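Local coordinates for fusion protein of Nuclear RNA export factor 2 and Protein panoramix (Drosophila melanogaster, PDB 6IEW) that joins the UBA domain of an RNA export factor to its Panoramix partner, an association that serves piRNA-guided cotranscriptional silencing of transposons, at residues A81-V84 with L85-Q89. Sequence-based numbering, arbitrary orientation.
Sequences AELV and LEQIQ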
ATOM      1  N   ALA A  81       0.096   5.205   4.867  1.00  8.49           N
ATOM      2  CA  ALA A  81      -1.197   4.868   4.283  1.00  8.54           C
ATOM      3  C   ALA A  81      -2.319   5.654   4.946  1.00  9.43           C
ATOM      4  O   ALA A  81      -3.226   6.150   4.268  1.00 10.42           O
ATOM      5  CB  ALA A  81      -1.441   3.363   4.402  1.00  8.73           C
ATOM      6  N   GLU A  82      -2.270   5.787   6.274  1.00  8.98           N
ATOM      7  CA  GLU A  82      -3.310   6.531   6.977  1.00  9.24           C
ATOM      8  C   GLU A  82      -3.275   8.015   6.631  1.00 10.34           C
ATOM      9  O   GLU A  82      -4.327   8.656   6.531  1.00 10.61           O
ATOM     10  CB  GLU A  82      -3.193   6.307   8.484  1.00  9.88           C
ATOM     11  CG  GLU A  82      -3.637   4.923   8.923  1.00 12.26           C
ATOM     12  CD  GLU A  82      -3.393   4.666  10.393  1.00 13.78           C
ATOM     13  OE1 GLU A  82      -2.575   5.395  10.993  1.00 13.45           O
ATOM     14  OE2 GLU A  82      -4.019   3.736  10.946  1.00 15.39           O
ATOM     15  N   LEU A  83      -2.078   8.584   6.444  1.00  9.17           N
ATOM     16  CA  LEU A  83      -2.000   9.997   6.076  1.00  8.81           C
ATOM     17  C   LEU A  83      -2.568  10.237   4.684  1.00 10.43           C
ATOM     18  O   LEU A  83      -3.264  11.233   4.458  1.00 12.35           O
ATOM     19  CB  LEU A  83      -0.561  10.508   6.168  1.00 10.28           C
ATOM     20  CG  LEU A  83      -0.410  12.022   5.982  1.00  9.21           C
ATOM     21  CD1 LEU A  83      -0.896  12.767   7.223  1.00 13.42           C
ATOM     22  CD2 LEU A  83       1.026  12.399   5.652  1.00 10.73           C
ATOM     23  N   VAL A  84      -2.277   9.341   3.739  1.00 10.16           N
ATOM     24  CA  VAL A  84      -2.814   9.499   2.390  1.00  8.94           C
ATOM     25  C   VAL A  84      -4.332   9.390   2.405  1.00 11.18           C
ATOM     26  O   VAL A  84      -5.028  10.134   1.704  1.00 11.04           O
ATOM     27  CB  VAL A  84      -2.159   8.495   1.422  1.00  9.40           C
ATOM     28  CG1 VAL A  84      -2.892   8.478   0.086  1.00 10.14           C
ATOM     29  CG2 VAL A  84      -0.699   8.850   1.214  1.00 11.24           C
ATOM     30  N   LEU A  85      -4.872   8.465   3.208  1.00 11.61           N
ATOM     31  CA  LEU A  85      -6.322   8.363   3.337  1.00 11.60           C
ATOM     32  C   LEU A  85      -6.922   9.662   3.864  1.00 15.39           C
ATOM     33  O   LEU A  85      -7.977  10.104   3.391  1.00 14.14           O
ATOM     34  CB  LEU A  85      -6.695   7.180   4.230  1.00 11.00           C
ATOM     35  CG  LEU A  85      -6.515   5.790   3.611  1.00 11.17           C
ATOM     36  CD1 LEU A  85      -6.803   4.717   4.632  1.00 13.55           C
ATOM     37  CD2 LEU A  85      -7.433   5.627   2.412  1.00 12.41           C
ATOM     38  N   GLU A  86      -6.257  10.292   4.837  1.00 12.09           N
ATOM     39  CA  GLU A  86      -6.722  11.582   5.335  1.00 15.01           C
ATOM     40  C   GLU A  86      -6.661  12.644   4.246  1.00 15.35           C
ATOM     41  O   GLU A  86      -7.579  13.463   4.114  1.00 15.21           O
ATOM     42  CB  GLU A  86      -5.885  12.015   6.539  1.00 15.53           C
ATOM     43  CG  GLU A  86      -6.160  11.240   7.814  1.00 20.48           C
ATOM     44  CD  GLU A  86      -5.239  11.649   8.950  1.00 26.61           C
ATOM     45  OE1 GLU A  86      -4.263  12.388   8.697  1.00 20.89           O
ATOM     46  OE2 GLU A  86      -5.495  11.231  10.099  1.00 31.38           O
ATOM     47  N   GLN A  87      -5.582  12.648   3.462  1.00 11.21           N
ATOM     48  CA  GLN A  87      -5.455  13.609   2.371  1.00 13.25           C
ATOM     49  C   GLN A  87      -6.550  13.412   1.333  1.00 19.77           C
ATOM     50  O   GLN A  87      -7.097  14.389   0.804  1.00 19.31           O
ATOM     51  CB  GLN A  87      -4.075  13.484   1.730  1.00 13.05           C
ATOM     52  CG  GLN A  87      -2.930  13.865   2.652  1.00 12.96           C
ATOM     53  CD  GLN A  87      -1.577  13.463   2.106  1.00 12.54           C
ATOM     54  OE1 GLN A  87      -1.484  12.760   1.098  1.00 16.37           O
ATOM     55  NE2 GLN A  87      -0.516  13.903   2.772  1.00 14.16           N
ATOM     56  N   ILE A  88      -6.880  12.156   1.022  1.00 14.03           N
ATOM     57  CA  ILE A  88      -7.934  11.877   0.047  1.00 15.78           C
ATOM     58  C   ILE A  88      -9.265  12.428   0.536  1.00 20.62           C
ATOM     59  O   ILE A  88     -10.007  13.074  -0.215  1.00 24.68           O
ATOM     60  CB  ILE A  88      -8.004  10.369  -0.252  1.00 18.74           C
ATOM     61  CG1 ILE A  88      -6.754   9.923  -1.017  1.00 14.66           C
ATOM     62  CG2 ILE A  88      -9.275  10.024  -1.019  1.00 22.96           C
ATOM     63  CD1 ILE A  88      -6.628   8.418  -1.161  1.00 13.80           C
ATOM     64  N   GLN A  89      -9.579  12.198   1.812  1.00 18.93           N
ATOM     65  CA  GLN A  89     -10.801  12.748   2.387  1.00 26.62           C
ATOM     66  C   GLN A  89     -10.777  14.272   2.377  1.00 28.84           C
ATOM     67  O   GLN A  89     -11.775  14.920   2.040  1.00 30.38           O
ATOM     68  CB  GLN A  89     -10.984  12.218   3.809  1.00 28.43           C
ATOM     69  CG  GLN A  89     -12.350  12.505   4.399  1.00 30.33           C
ATOM     70  CD  GLN A  89     -13.470  12.016   3.503  1.00 45.37           C
ATOM     71  OE1 GLN A  89     -13.656  10.814   3.322  1.00 43.40           O
ATOM     72  NE2 GLN A  89     -14.216  12.952   2.927  1.00 44.97           N
TER
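Leu83 meets two polar side chains of the following helical turn, each through a different methyl. Its CD2 lies 3.6 Å from NE2 of Gln87, one turn on, and its CD1 lies 3.7 Å from OE1 of Glu86. With CG anti to the backbone N (chi1 -172°), the leucine fork sits beside its own carbonyl carbon, where CD1 and CD2 meet the ends of Glu86 and Gln87, the glutamate nearly at a right angle. Both are van der Waals contacts of methyls with polar ends. The amide of Gln87 also borders Val84, its OE1 coming within 4.0 Å of Val84 CG2, so its two ends border neighbouring residues.

The apolar counterpart is Val84 with Ile88, where CG1 and CD1 approach to 3.9 Å. Ile88 sends CG1 anti to its carbonyl carbon (chi1 -69°), back over the preceding turn, within 3.2 Å of Val84 O.

Four i to i+4 backbone hydrogen bonds set this spacing, from Leu85 N to Ala81 O through Ile88 N to Val84 O. The last measures 2.8 Å with an N-H...O angle of 156°, as is regular in an alpha-helix.

All of this lies within the Panoramix part of the engineered fusion, in the Nxf2-interacting region. Helix 70-93 packs on helix 37-49 of the Nxf2 UBA domain: Val84 touches Leu41, Leu85 touches Glu38 and Ile45, and Glu82 also touches Ile45, whereas Leu83, Glu86 and Gln87 are exposed beside this interface between the fused partners.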